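Local coordinates for protein glycosyl transferase family 8 (Streptococcus pneumoniae, PDB 5GVV) that transfers galactose from UDP-galactose to the terminal glucose of the already glycosylated serine-rich repeat protein PsrP, probably with manganese as cofactor, at residues T4-V9 with R29-L34; Q56-D61 with V257-W262; Q279-T284 with H305-T310; S286-K291 with L349-K354. All blocks are in the same frame, centred on the assembly; numbering follows the deposited sequence.

Contact 1. Residues T4-V9 with R29-L34; sequences TKRAVV and RHNSHL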
loop_
_atom_site.group_PDB
_atom_site.type_symbol
_atom_site.label_atom_id
_atom_site.label_comp_id
_atom_site.label_asym_id
_atom_site.label_seq_id
_atom_site.Cartn_x
_atom_site.Cartn_y
_atom_site.Cartn_z
ATOM N N THR A 4 23.225 -2.402 21.972
ATOM C CA THR A 4 23.648 -3.019 20.714
ATOM C C THR A 4 22.460 -3.250 19.774
ATOM O O THR A 4 21.327 -3.411 20.232
ATOM C CB THR A 4 24.358 -4.363 20.977
ATOM O OG1 THR A 4 25.171 -4.256 22.153
ATOM C CG2 THR A 4 25.234 -4.755 19.797
ATOM N N LYS A 5 22.722 -3.267 18.467
ATOM C CA LYS A 5 21.674 -3.485 17.467
ATOM C C LYS A 5 21.379 -4.966 17.229
ATOM O O LYS A 5 22.290 -5.802 17.216
ATOM C CB LYS A 5 22.047 -2.834 16.134
ATOM C CG LYS A 5 21.996 -1.312 16.108
ATOM C CD LYS A 5 22.183 -0.816 14.674
ATOM C CE LYS A 5 22.206 0.698 14.586
ATOM N NZ LYS A 5 23.413 1.288 15.229
ATOM N N ARG A 6 20.103 -5.281 17.032
ATOM C CA ARG A 6 19.683 -6.645 16.724
ATOM C C ARG A 6 19.336 -6.760 15.237
ATOM O O ARG A 6 18.476 -6.036 14.737
ATOM C CB ARG A 6 18.486 -7.057 17.593
ATOM C CG ARG A 6 18.817 -7.272 19.075
ATOM C CD ARG A 6 18.867 -5.963 19.869
ATOM N NE ARG A 6 17.579 -5.273 19.872
ATOM C CZ ARG A 6 16.593 -5.533 20.729
ATOM N NH1 ARG A 6 15.454 -4.860 20.662
ATOM N NH2 ARG A 6 16.737 -6.480 21.650
ATOM N N ALA A 7 20.009 -7.668 14.534
ATOM C CA ALA A 7 19.839 -7.807 13.083
ATOM C C ALA A 7 18.612 -8.633 12.680
ATOM O O ALA A 7 18.420 -9.764 13.150
ATOM C CB ALA A 7 21.094 -8.393 12.462
ATOM N N VAL A 8 17.796 -8.064 11.793
ATOM C CA VAL A 8 16.558 -8.692 11.331
ATOM C C VAL A 8 16.452 -8.530 9.817
ATOM O O VAL A 8 16.775 -7.466 9.284
ATOM C CB VAL A 8 15.328 -8.038 11.992
ATOM C CG1 VAL A 8 14.031 -8.660 11.469
ATOM C CG2 VAL A 8 15.400 -8.164 13.505
ATOM N N VAL A 9 16.013 -9.573 9.116
ATOM C CA VAL A 9 15.905 -9.477 7.658
ATOM C C VAL A 9 14.516 -9.861 7.138
ATOM O O VAL A 9 13.954 -10.889 7.535
ATOM C CB VAL A 9 17.037 -10.271 6.935
ATOM C CG1 VAL A 9 17.074 -11.718 7.392
ATOM C CG2 VAL A 9 16.873 -10.188 5.431
ATOM N N ARG A 29 7.200 -1.659 16.964
ATOM C CA ARG A 29 6.310 -1.291 18.054
ATOM C C ARG A 29 6.800 -1.862 19.388
ATOM O O ARG A 29 6.697 -1.206 20.432
ATOM C CB ARG A 29 4.900 -1.803 17.752
ATOM C CG ARG A 29 3.906 -1.637 18.890
ATOM C CD ARG A 29 3.726 -0.174 19.271
ATOM N NE ARG A 29 2.656 -0.010 20.249
ATOM C CZ ARG A 29 2.837 -0.031 21.567
ATOM N NH1 ARG A 29 4.048 -0.206 22.078
ATOM N NH2 ARG A 29 1.803 0.123 22.379
ATOM N N HIS A 30 7.360 -3.070 19.348
ATOM C CA HIS A 30 7.679 -3.790 20.575
ATOM C C HIS A 30 9.175 -4.038 20.778
ATOM O O HIS A 30 9.577 -4.570 21.814
ATOM C CB HIS A 30 6.925 -5.122 20.608
ATOM C CG HIS A 30 5.436 -4.974 20.537
ATOM N ND1 HIS A 30 4.677 -4.540 21.603
ATOM C CD2 HIS A 30 4.564 -5.204 19.526
ATOM C CE1 HIS A 30 3.405 -4.509 21.253
ATOM N NE2 HIS A 30 3.308 -4.906 19.996
ATOM N N ASN A 31 9.989 -3.651 19.796
ATOM C CA ASN A 31 11.428 -3.889 19.847
ATOM C C ASN A 31 12.223 -2.719 19.266
ATOM O O ASN A 31 12.005 -2.320 18.119
ATOM C CB ASN A 31 11.789 -5.175 19.091
ATOM C CG ASN A 31 11.063 -6.400 19.628
ATOM O OD1 ASN A 31 11.611 -7.167 20.428
ATOM N ND2 ASN A 31 9.824 -6.591 19.184
ATOM N N SER A 32 13.138 -2.165 20.056
ATOM C CA SER A 32 13.996 -1.078 19.588
ATOM C C SER A 32 15.374 -1.601 19.187
ATOM O O SER A 32 15.642 -2.804 19.281
ATOM C CB SER A 32 14.138 -0.004 20.668
ATOM O OG SER A 32 14.631 -0.552 21.882
ATOM N N HIS A 33 16.237 -0.693 18.732
ATOM C CA HIS A 33 17.609 -1.021 18.343
ATOM C C HIS A 33 17.688 -2.153 17.327
ATOM O O HIS A 33 18.375 -3.157 17.548
ATOM C CB HIS A 33 18.451 -1.359 19.575
ATOM C CG HIS A 33 18.551 -0.239 20.563
ATOM N ND1 HIS A 33 17.553 0.044 21.470
ATOM C CD2 HIS A 33 19.531 0.669 20.785
ATOM C CE1 HIS A 33 17.913 1.078 22.209
ATOM N NE2 HIS A 33 19.107 1.479 21.810
ATOM N N LEU A 34 16.991 -1.987 16.209
ATOM C CA LEU A 34 16.954 -3.033 15.195
ATOM C C LEU A 34 17.697 -2.625 13.926
ATOM O O LEU A 34 17.435 -1.561 13.353
ATOM C CB LEU A 34 15.504 -3.383 14.859
ATOM C CG LEU A 34 14.586 -3.667 16.044
ATOM C CD1 LEU A 34 13.152 -3.750 15.572
ATOM C CD2 LEU A 34 14.978 -4.955 16.739
HETATM O O HOH W 1 13.571 -6.597 22.279
#

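Contact 2. Residues Q56-D61 with V257-W262; sequences QEMGGD and VILNEW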
loop_
_atom_site.group_PDB
_atom_site.type_symbol
_atom_site.label_atom_id
_atom_site.label_comp_id
_atom_site.label_asym_id
_atom_site.label_seq_id
_atom_site.Cartn_x
_atom_site.Cartn_y
_atom_site.Cartn_z
ATOM N N GLN A 56 16.390 4.667 12.701
ATOM C CA GLN A 56 17.527 5.315 13.348
ATOM C C GLN A 56 17.126 6.044 14.629
ATOM O O GLN A 56 17.865 6.038 15.619
ATOM C CB GLN A 56 18.209 6.282 12.372
ATOM C CG GLN A 56 18.866 5.579 11.178
ATOM C CD GLN A 56 19.472 6.546 10.189
ATOM O OE1 GLN A 56 19.248 7.754 10.270
ATOM N NE2 GLN A 56 20.244 6.024 9.243
ATOM N N GLU A 57 15.958 6.675 14.610
ATOM C CA GLU A 57 15.467 7.390 15.780
ATOM C C GLU A 57 15.176 6.427 16.929
ATOM O O GLU A 57 15.174 6.828 18.096
ATOM C CB GLU A 57 14.229 8.224 15.416
ATOM C CG GLU A 57 14.562 9.429 14.540
ATOM C CD GLU A 57 13.346 10.224 14.097
ATOM O OE1 GLU A 57 12.219 9.690 14.133
ATOM O OE2 GLU A 57 13.528 11.394 13.699
HETATM N N MSE A 58 14.974 5.187 16.594
HETATM C CA MSE A 58 14.698 4.156 17.578
HETATM C C MSE A 58 15.991 3.391 17.898
HETATM O O MSE A 58 15.949 2.378 18.565
HETATM C CB MSE A 58 13.554 3.235 17.162
HETATM C CG MSE A 58 12.214 3.989 17.090
HETATM SE SE MSE A 58 10.854 2.630 16.616
HETATM C CE MSE A 58 11.116 2.032 14.822
ATOM N N GLY A 59 17.129 3.907 17.429
ATOM C CA GLY A 59 18.435 3.342 17.719
ATOM C C GLY A 59 18.865 2.218 16.797
ATOM O O GLY A 59 19.744 1.425 17.151
ATOM N N GLY A 60 18.259 2.145 15.614
ATOM C CA GLY A 60 18.576 1.081 14.675
ATOM C C GLY A 60 18.916 1.621 13.297
ATOM O O GLY A 60 19.394 2.747 13.174
ATOM N N ASP A 61 18.680 0.822 12.259
ATOM C CA ASP A 61 18.910 1.272 10.888
ATOM C C ASP A 61 18.073 0.453 9.909
ATOM O O ASP A 61 17.438 -0.540 10.292
ATOM C CB ASP A 61 20.394 1.157 10.533
ATOM C CG ASP A 61 20.875 2.286 9.633
ATOM O OD1 ASP A 61 20.031 2.976 9.020
ATOM O OD2 ASP A 61 22.107 2.474 9.536
ATOM N N VAL A 257 2.642 6.965 16.198
ATOM C CA VAL A 257 2.262 6.239 17.412
ATOM C C VAL A 257 3.433 5.407 17.929
ATOM O O VAL A 257 3.726 5.388 19.130
ATOM C CB VAL A 257 1.064 5.298 17.170
ATOM C CG1 VAL A 257 0.847 4.380 18.379
ATOM C CG2 VAL A 257 -0.189 6.091 16.873
ATOM N N ILE A 258 4.098 4.714 17.011
ATOM C CA ILE A 258 5.208 3.836 17.366
ATOM C C ILE A 258 6.380 4.638 17.926
ATOM O O ILE A 258 6.947 4.285 18.963
ATOM C CB ILE A 258 5.668 3.005 16.154
ATOM C CG1 ILE A 258 4.513 2.137 15.644
ATOM C CG2 ILE A 258 6.900 2.153 16.501
ATOM C CD1 ILE A 258 4.784 1.459 14.312
ATOM N N LEU A 259 6.737 5.718 17.236
ATOM C CA LEU A 259 7.829 6.584 17.671
ATOM C C LEU A 259 7.515 7.268 19.004
ATOM O O LEU A 259 8.386 7.383 19.866
ATOM C CB LEU A 259 8.139 7.623 16.592
ATOM C CG LEU A 259 8.700 7.055 15.289
ATOM C CD1 LEU A 259 8.636 8.089 14.179
ATOM C CD2 LEU A 259 10.126 6.573 15.485
ATOM N N ASN A 260 6.270 7.704 19.177
ATOM C CA ASN A 260 5.858 8.364 20.417
ATOM C C ASN A 260 5.965 7.482 21.668
ATOM O O ASN A 260 6.285 7.974 22.756
ATOM C CB ASN A 260 4.430 8.906 20.294
ATOM C CG ASN A 260 3.895 9.431 21.610
ATOM O OD1 ASN A 260 3.283 8.693 22.387
ATOM N ND2 ASN A 260 4.135 10.708 21.876
ATOM N N GLU A 261 5.682 6.191 21.518
ATOM C CA GLU A 261 5.813 5.247 22.625
ATOM C C GLU A 261 7.264 5.146 23.090
ATOM O O GLU A 261 7.545 5.179 24.290
ATOM C CB GLU A 261 5.305 3.863 22.216
ATOM C CG GLU A 261 3.809 3.795 21.960
ATOM C CD GLU A 261 2.997 3.680 23.238
ATOM O OE1 GLU A 261 3.594 3.423 24.308
ATOM O OE2 GLU A 261 1.759 3.839 23.168
ATOM N N TRP A 262 8.184 5.017 22.137
ATOM C CA TRP A 262 9.605 4.941 22.457
ATOM C C TRP A 262 10.136 6.273 22.981
ATOM O O TRP A 262 10.874 6.301 23.964
ATOM C CB TRP A 262 10.415 4.492 21.235
ATOM C CG TRP A 262 10.190 3.050 20.883
ATOM C CD1 TRP A 262 9.585 2.561 19.759
ATOM C CD2 TRP A 262 10.547 1.911 21.674
ATOM N NE1 TRP A 262 9.554 1.187 19.800
ATOM C CE2 TRP A 262 10.139 0.764 20.968
ATOM C CE3 TRP A 262 11.183 1.751 22.911
ATOM C CZ2 TRP A 262 10.339 -0.530 21.462
ATOM C CZ3 TRP A 262 11.384 0.471 23.397
ATOM C CH2 TRP A 262 10.965 -0.652 22.675
#

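Contact 3. Residues Q279-T284 with H305-T310; sequences QCVNLT and HIVAYT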
loop_
_atom_site.group_PDB
_atom_site.type_symbol
_atom_site.label_atom_id
_atom_site.label_comp_id
_atom_site.label_asym_id
_atom_site.label_seq_id
_atom_site.Cartn_x
_atom_site.Cartn_y
_atom_site.Cartn_z
ATOM N N GLN A 279 24.048 19.147 -6.132
ATOM C CA GLN A 279 23.294 18.325 -7.077
ATOM C C GLN A 279 24.109 18.099 -8.352
ATOM O O GLN A 279 24.470 19.056 -9.046
ATOM C CB GLN A 279 21.956 18.995 -7.417
ATOM C CG GLN A 279 21.079 19.309 -6.193
ATOM C CD GLN A 279 20.269 18.118 -5.702
ATOM O OE1 GLN A 279 20.000 17.179 -6.452
ATOM N NE2 GLN A 279 19.870 18.157 -4.435
ATOM N N CYS A 280 24.400 16.838 -8.658
ATOM C CA CYS A 280 25.222 16.508 -9.822
ATOM C C CYS A 280 24.414 15.760 -10.874
ATOM O O CYS A 280 23.470 15.035 -10.543
ATOM C CB CYS A 280 26.430 15.665 -9.407
ATOM S SG CYS A 280 27.658 16.565 -8.441
ATOM N N VAL A 281 24.781 15.939 -12.140
ATOM C CA VAL A 281 24.045 15.303 -13.224
ATOM C C VAL A 281 24.974 14.725 -14.289
ATOM O O VAL A 281 26.041 15.286 -14.590
ATOM C CB VAL A 281 23.024 16.290 -13.852
ATOM C CG1 VAL A 281 23.741 17.478 -14.455
ATOM C CG2 VAL A 281 22.156 15.600 -14.890
ATOM N N ASN A 282 24.582 13.580 -14.834
ATOM C CA ASN A 282 25.250 13.017 -16.001
ATOM C C ASN A 282 24.218 12.389 -16.920
ATOM O O ASN A 282 23.220 11.842 -16.453
ATOM C CB ASN A 282 26.293 11.972 -15.601
ATOM C CG ASN A 282 26.825 11.193 -16.796
ATOM O OD1 ASN A 282 26.423 10.054 -17.037
ATOM N ND2 ASN A 282 27.718 11.815 -17.562
ATOM N N LEU A 283 24.456 12.483 -18.224
ATOM C CA LEU A 283 23.607 11.844 -19.217
ATOM C C LEU A 283 24.427 10.754 -19.888
ATOM O O LEU A 283 25.476 11.034 -20.476
ATOM C CB LEU A 283 23.150 12.873 -20.260
ATOM C CG LEU A 283 22.477 12.368 -21.537
ATOM C CD1 LEU A 283 21.046 11.926 -21.277
ATOM C CD2 LEU A 283 22.510 13.444 -22.616
ATOM N N THR A 284 23.965 9.513 -19.793
ATOM C CA THR A 284 24.679 8.393 -20.396
ATOM C C THR A 284 23.768 7.626 -21.342
ATOM O O THR A 284 22.546 7.651 -21.192
ATOM C CB THR A 284 25.191 7.416 -19.317
ATOM O OG1 THR A 284 25.874 6.318 -19.938
ATOM C CG2 THR A 284 24.029 6.871 -18.492
ATOM N N HIS A 305 22.260 12.630 -10.227
ATOM C CA HIS A 305 21.172 12.326 -11.140
ATOM C C HIS A 305 21.764 11.724 -12.404
ATOM O O HIS A 305 22.519 12.391 -13.119
ATOM C CB HIS A 305 20.378 13.597 -11.467
ATOM C CG HIS A 305 19.884 14.326 -10.257
ATOM N ND1 HIS A 305 18.578 14.238 -9.811
ATOM C CD2 HIS A 305 20.519 15.152 -9.392
ATOM C CE1 HIS A 305 18.437 14.974 -8.723
ATOM N NE2 HIS A 305 19.599 15.542 -8.450
ATOM N N ILE A 306 21.442 10.462 -12.667
ATOM C CA ILE A 306 21.951 9.781 -13.854
ATOM C C ILE A 306 20.803 9.558 -14.829
ATOM O O ILE A 306 19.854 8.830 -14.523
ATOM C CB ILE A 306 22.621 8.437 -13.509
ATOM C CG1 ILE A 306 23.644 8.621 -12.386
ATOM C CG2 ILE A 306 23.295 7.847 -14.745
ATOM C CD1 ILE A 306 24.711 9.671 -12.697
ATOM N N VAL A 307 20.889 10.200 -15.993
ATOM C CA VAL A 307 19.795 10.207 -16.955
ATOM C C VAL A 307 20.187 9.403 -18.188
ATOM O O VAL A 307 21.350 9.396 -18.582
ATOM C CB VAL A 307 19.456 11.657 -17.358
ATOM C CG1 VAL A 307 18.235 11.711 -18.262
ATOM C CG2 VAL A 307 19.222 12.502 -16.111
ATOM N N ALA A 308 19.223 8.699 -18.778
ATOM C CA ALA A 308 19.428 8.027 -20.055
ATOM C C ALA A 308 18.167 8.195 -20.883
ATOM O O ALA A 308 17.097 8.456 -20.331
ATOM C CB ALA A 308 19.741 6.553 -19.854
ATOM N N TYR A 309 18.291 8.050 -22.198
ATOM C CA TYR A 309 17.153 8.195 -23.099
ATOM C C TYR A 309 16.583 6.824 -23.450
ATOM O O TYR A 309 15.710 6.705 -24.308
ATOM C CB TYR A 309 17.581 8.907 -24.391
ATOM C CG TYR A 309 17.944 10.374 -24.238
ATOM C CD1 TYR A 309 17.554 11.103 -23.122
ATOM C CD2 TYR A 309 18.681 11.030 -25.224
ATOM C CE1 TYR A 309 17.887 12.447 -22.989
ATOM C CE2 TYR A 309 19.018 12.370 -25.099
ATOM C CZ TYR A 309 18.619 13.072 -23.981
ATOM O OH TYR A 309 18.950 14.407 -23.861
ATOM N N THR A 310 17.074 5.789 -22.780
ATOM C CA THR A 310 16.733 4.419 -23.144
ATOM C C THR A 310 16.729 3.530 -21.907
ATOM O O THR A 310 16.934 4.019 -20.792
ATOM C CB THR A 310 17.752 3.868 -24.172
ATOM O OG1 THR A 310 17.469 2.492 -24.459
ATOM C CG2 THR A 310 19.156 3.982 -23.622
HETATM O O HOH W 2 20.577 7.622 -23.221
#

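Contact 4. Residues S286-K291 with L349-K354; sequences SWCVEK and LNHDRK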
loop_
_atom_site.group_PDB
_atom_site.type_symbol
_atom_site.label_atom_id
_atom_site.label_comp_id
_atom_site.label_asym_id
_atom_site.label_seq_id
_atom_site.Cartn_x
_atom_site.Cartn_y
_atom_site.Cartn_z
ATOM N N SER A 286 25.267 4.542 -22.094
ATOM C CA SER A 286 25.976 3.297 -21.815
ATOM C C SER A 286 25.821 2.870 -20.357
ATOM O O SER A 286 25.413 3.664 -19.510
ATOM C CB SER A 286 27.459 3.454 -22.154
ATOM O OG SER A 286 28.054 4.500 -21.399
ATOM N N TRP A 287 26.155 1.615 -20.073
ATOM C CA TRP A 287 26.061 1.088 -18.718
ATOM C C TRP A 287 27.152 1.648 -17.818
ATOM O O TRP A 287 26.937 1.835 -16.618
ATOM C CB TRP A 287 26.128 -0.442 -18.723
ATOM C CG TRP A 287 27.432 -0.973 -19.208
ATOM C CD1 TRP A 287 27.786 -1.210 -20.502
ATOM C CD2 TRP A 287 28.562 -1.334 -18.408
ATOM N NE1 TRP A 287 29.072 -1.692 -20.558
ATOM C CE2 TRP A 287 29.572 -1.778 -19.284
ATOM C CE3 TRP A 287 28.824 -1.316 -17.035
ATOM C CZ2 TRP A 287 30.821 -2.207 -18.832
ATOM C CZ3 TRP A 287 30.065 -1.745 -16.588
ATOM C CH2 TRP A 287 31.045 -2.185 -17.481
ATOM N N CYS A 288 28.325 1.912 -18.387
ATOM C CA CYS A 288 29.449 2.334 -17.558
ATOM C C CYS A 288 29.558 3.841 -17.385
ATOM O O CYS A 288 29.982 4.567 -18.291
ATOM C CB CYS A 288 30.775 1.768 -18.059
ATOM S SG CYS A 288 32.111 1.962 -16.841
ATOM N N VAL A 289 29.152 4.294 -16.206
ATOM C CA VAL A 289 29.409 5.649 -15.754
ATOM C C VAL A 289 30.622 5.510 -14.839
ATOM O O VAL A 289 30.561 4.802 -13.833
ATOM C CB VAL A 289 28.190 6.211 -14.998
ATOM C CG1 VAL A 289 28.434 7.639 -14.558
ATOM C CG2 VAL A 289 26.951 6.140 -15.882
ATOM N N GLU A 290 31.730 6.150 -15.215
ATOM C CA GLU A 290 33.016 5.931 -14.552
ATOM C C GLU A 290 33.007 6.233 -13.059
ATOM O O GLU A 290 32.746 7.363 -12.649
ATOM C CB GLU A 290 34.127 6.737 -15.238
ATOM C CG GLU A 290 35.516 6.499 -14.658
ATOM C CD GLU A 290 36.066 5.131 -15.003
ATOM O OE1 GLU A 290 35.795 4.650 -16.123
ATOM O OE2 GLU A 290 36.769 4.536 -14.156
ATOM N N LYS A 291 33.280 5.201 -12.263
ATOM C CA LYS A 291 33.427 5.331 -10.814
ATOM C C LYS A 291 32.177 5.817 -10.074
ATOM O O LYS A 291 32.288 6.281 -8.936
ATOM C CB LYS A 291 34.613 6.244 -10.480
ATOM C CG LYS A 291 35.956 5.669 -10.869
ATOM C CD LYS A 291 36.252 4.408 -10.082
ATOM C CE LYS A 291 37.657 3.885 -10.380
ATOM N NZ LYS A 291 37.841 3.530 -11.813
ATOM N N LEU A 349 30.970 11.633 -17.173
ATOM C CA LEU A 349 31.528 10.348 -16.753
ATOM C C LEU A 349 31.192 9.188 -17.690
ATOM O O LEU A 349 31.676 8.072 -17.489
ATOM C CB LEU A 349 31.043 10.003 -15.344
ATOM C CG LEU A 349 31.212 11.070 -14.270
ATOM C CD1 LEU A 349 30.686 10.579 -12.929
ATOM C CD2 LEU A 349 32.657 11.483 -14.161
ATOM N N ASN A 350 30.366 9.445 -18.699
ATOM C CA ASN A 350 29.893 8.380 -19.586
ATOM C C ASN A 350 30.901 8.027 -20.680
ATOM O O ASN A 350 31.567 8.904 -21.224
ATOM C CB ASN A 350 28.549 8.767 -20.208
ATOM C CG ASN A 350 28.601 10.110 -20.900
ATOM O OD1 ASN A 350 28.974 11.116 -20.296
ATOM N ND2 ASN A 350 28.240 10.134 -22.179
ATOM N N HIS A 351 30.977 6.741 -21.016
ATOM C CA HIS A 351 32.030 6.222 -21.885
ATOM C C HIS A 351 31.760 6.230 -23.396
ATOM O O HIS A 351 32.699 6.327 -24.186
ATOM C CB HIS A 351 32.438 4.815 -21.433
ATOM C CG HIS A 351 33.505 4.803 -20.381
ATOM N ND1 HIS A 351 34.843 4.946 -20.673
ATOM C CD2 HIS A 351 33.426 4.661 -19.034
ATOM C CE1 HIS A 351 35.545 4.894 -19.559
ATOM N NE2 HIS A 351 34.713 4.724 -18.547
ATOM N N ASP A 352 30.507 6.124 -23.822
ATOM C CA ASP A 352 30.271 6.068 -25.263
ATOM C C ASP A 352 30.213 7.454 -25.902
ATOM O O ASP A 352 30.551 8.454 -25.262
ATOM C CB ASP A 352 29.026 5.252 -25.609
ATOM C CG ASP A 352 29.220 4.413 -26.861
ATOM O OD1 ASP A 352 29.107 4.967 -27.977
ATOM O OD2 ASP A 352 29.504 3.203 -26.725
ATOM N N ARG A 353 29.807 7.503 -27.169
ATOM C CA ARG A 353 29.794 8.757 -27.917
ATOM C C ARG A 353 28.946 9.819 -27.242
ATOM O O ARG A 353 27.835 9.552 -26.784
ATOM C CB ARG A 353 29.333 8.547 -29.358
ATOM C CG ARG A 353 30.472 8.215 -30.315
ATOM C CD ARG A 353 29.989 8.185 -31.757
ATOM N NE ARG A 353 28.983 7.149 -31.957
ATOM C CZ ARG A 353 29.264 5.875 -32.215
ATOM N NH1 ARG A 353 30.528 5.474 -32.316
ATOM N NH2 ARG A 353 28.281 5.002 -32.377
ATOM N N LYS A 354 29.491 11.026 -27.182
ATOM C CA LYS A 354 28.875 12.103 -26.423
ATOM C C LYS A 354 27.624 12.666 -27.084
ATOM O O LYS A 354 27.537 12.769 -28.308
ATOM C CB LYS A 354 29.886 13.223 -26.189
ATOM C CG LYS A 354 31.146 12.768 -25.480
ATOM C CD LYS A 354 30.837 12.208 -24.103
ATOM C CE LYS A 354 32.123 11.859 -23.366
ATOM N NZ LYS A 354 31.875 11.363 -21.981
#

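Contact 1. Residues T4-V9 with R29-L34
Arg6 and Leu34 form a parallel beta bridge, with their CA atoms 4.8 Å apart. Arg6 N donates to His33 O at 2.8 Å, nearly straight and in the carbonyl plane. Beside this bond, the CA-H groups of Lys5 and Leu34 approach His33 O and Arg6 O. Both strands run on from here, and Arg6 and Val8 bond to the backbone of Lys35.

The Arg6 side chain does most of the remaining work. Its chain bends at chi2 (82°) and again at chi3 (62°), which turns the guanidinium edge toward the loop before Leu34. Arg6 NE donates to the same His33 O at 3.2 Å, from above the carbonyl plane. His33 O is thus gripped by the main chain and the side chain of one residue. Arg6 NH1 reaches Ser32 O at 2.5 Å, a very short bond, and Arg6 NE adds a weak one to that oxygen. With its edge turned to two successive carbonyls, the guanidinium is restrained from rotating. Water 1 accepts from Arg6 NH1 and donates to Asn31 OD1 at 2.8 Å. That oxygen also accepts from Leu115 N. Leu34 CD2 lies obliquely to the guanidinium, 4.0 Å from Arg6 NH1. Phe119 of helix 116-119 packs against both residues.

His33 CB sits 3.6 Å from Thr4 O. The His33 ring is held by Ser32 OG at ND1 and by Tyr269 OH at NE2.

The contact lies where helix 17-30 gives way to strand 34-40. It closes the first beta-alpha-beta unit of the Rossmann-like GT-A fold.

Contact 2. Residues Q56-D61 with V257-W262
Met58, a selenomethionine here, packs against one side of helix 255-263, just beyond the end of helix 45-57. A Schellman motif ends that helix. Gly59, with positive phi, is its C-prime residue; Gly59 N bonds to Gln56 O and Gly60 N to Leu55 O.

The tight part is apolar. The Met58 chain is extended to SE and then turns at chi3 (-69°). Met58 CG lies against Leu259 CD2 at 3.7 Å, the two side chains crossing at about a right angle. Met58 SE also touches Ile258 CG2, at 4.0 Å. Cys28 of helix 17-30 and Trp255 of helix 255-263 also pack on Met58, which is buried.

The looser part is at Glu57, which is partly exposed. Its extended side chain brings Glu57 OE1 to 3.9 Å from Leu259 CD1, with no polar partner across the contact. Phe263 of the same helix touches Glu57 too.

Trp262 is fixed by NE1, which donates to Cys28 O. Its five-membered ring makes a Met-aromatic contact with Met58. Met58 SE stands obliquely to that ring, 52° off the normal and 4.2 Å from the centroid, with Trp262 CD1 nearest to SE at 3.4 Å.

Contact 3. Residues Q279-T284 with H305-T310
His305 meets Gln279 and Cys280 across two nearly parallel strands, 279-283 and 305-307. His305 CB starts 3.5 Å from Cys280 O. With CG beside its own backbone N (chi1 -54°), the ring passes along that carbonyl, and His305 CD2 comes within 3.2 Å of Cys280 O at the ring edge. At the tip, His305 NE2 donates to Gln279 OE1 at 2.6 Å. The bond is almost straight (177°) and lies in the ring plane, though the amide is turned 43° from the ring. ND1 is bonded to Tyr328 OH, so both ring nitrogens are satisfied and the ring is fixed.

The backbones form a regular parallel ladder. His305 N and O pair with Cys280 O and Asn282 N, and Val307 N and O with Asn282 O and Thr284 N.

At the other end, Leu283 CD1 sits over one face of the Tyr309 ring, 4.0 Å from its centroid, a CH-pi contact. Water 2 bridges Thr284 O and Tyr309 N just beyond the last backbone bond. Asn282 ND2 turns to Leu347 O on the neighbouring strand, while the buried Asn282 OD1 has no partner in the model.

The pair belongs to the beta-alpha-beta unit formed with helix 292-298, within the parallel sheet of the C-terminal Rossmann-like domain.

Contact 4. Residues S286-K291 with L349-K354
Val289 and Asn350 form a single backbone bridge between two loops whose end-to-end directions are 145° apart. The loops follow strands 278-283 and 345-348, neighbours in the parallel sheet, and so join at the C-terminal end of the strands in this Rossmann-like sheet. Glu290 N donates to Leu349 O at 3.0 Å, straight at the hydrogen but from above the carbonyl plane.

Next to this bond, Val289 CG1 packs on Leu349 CB at 3.6 Å. Phe372 of strand 369-372 touches Leu349 and Glu290.

The polar side of the contact is a His-carboxylate hydrogen bond. Glu290 has CG anti to its backbone N (chi1 -177°) and bends at chi2, which brings the carboxylate to the edge of the His351 ring. The carboxylate is turned 72° from the ring. Glu290 OE2 forms a salt bridge with Lys291 NZ at 2.8 Å. The carboxylate is therefore held by both oxygens, and the lysine would probably help to stabilise its negative charge.

Cys288 also borders the imidazole. Its carbonyl oxygen lies at the ring edge, and Cys288 SG is oblique to the ring, 3.7 Å from His351 CD2. At the next ring atom, His351 NE2 donates to Glu290 OE1 at 2.7 Å, in the ring plane.

In the fold
The four contacts form two touching pairs in two Rossmann-like domains. Contacts 1 and 2 have centres 10 Å apart. Met58 O is met by His33 N and Asp61 N by Leu34 O, both probable hydrogen bonds, and the Trp262 ring packs beside Asn31 and Ser32. Contacts 3 and 4 are also 10 Å apart between centres; Asn282 ND2 probably bonds to Asn350 OD1 at 3.1 Å. Between the pairs the nearest atoms are about 18 Å apart, those of contacts 2 and 3. None lies at the UDP and manganese site of Asp106, Asp108 and His227. However, strand 6-11, which begins in contact 1, ends at Ala11 in the UDP pocket.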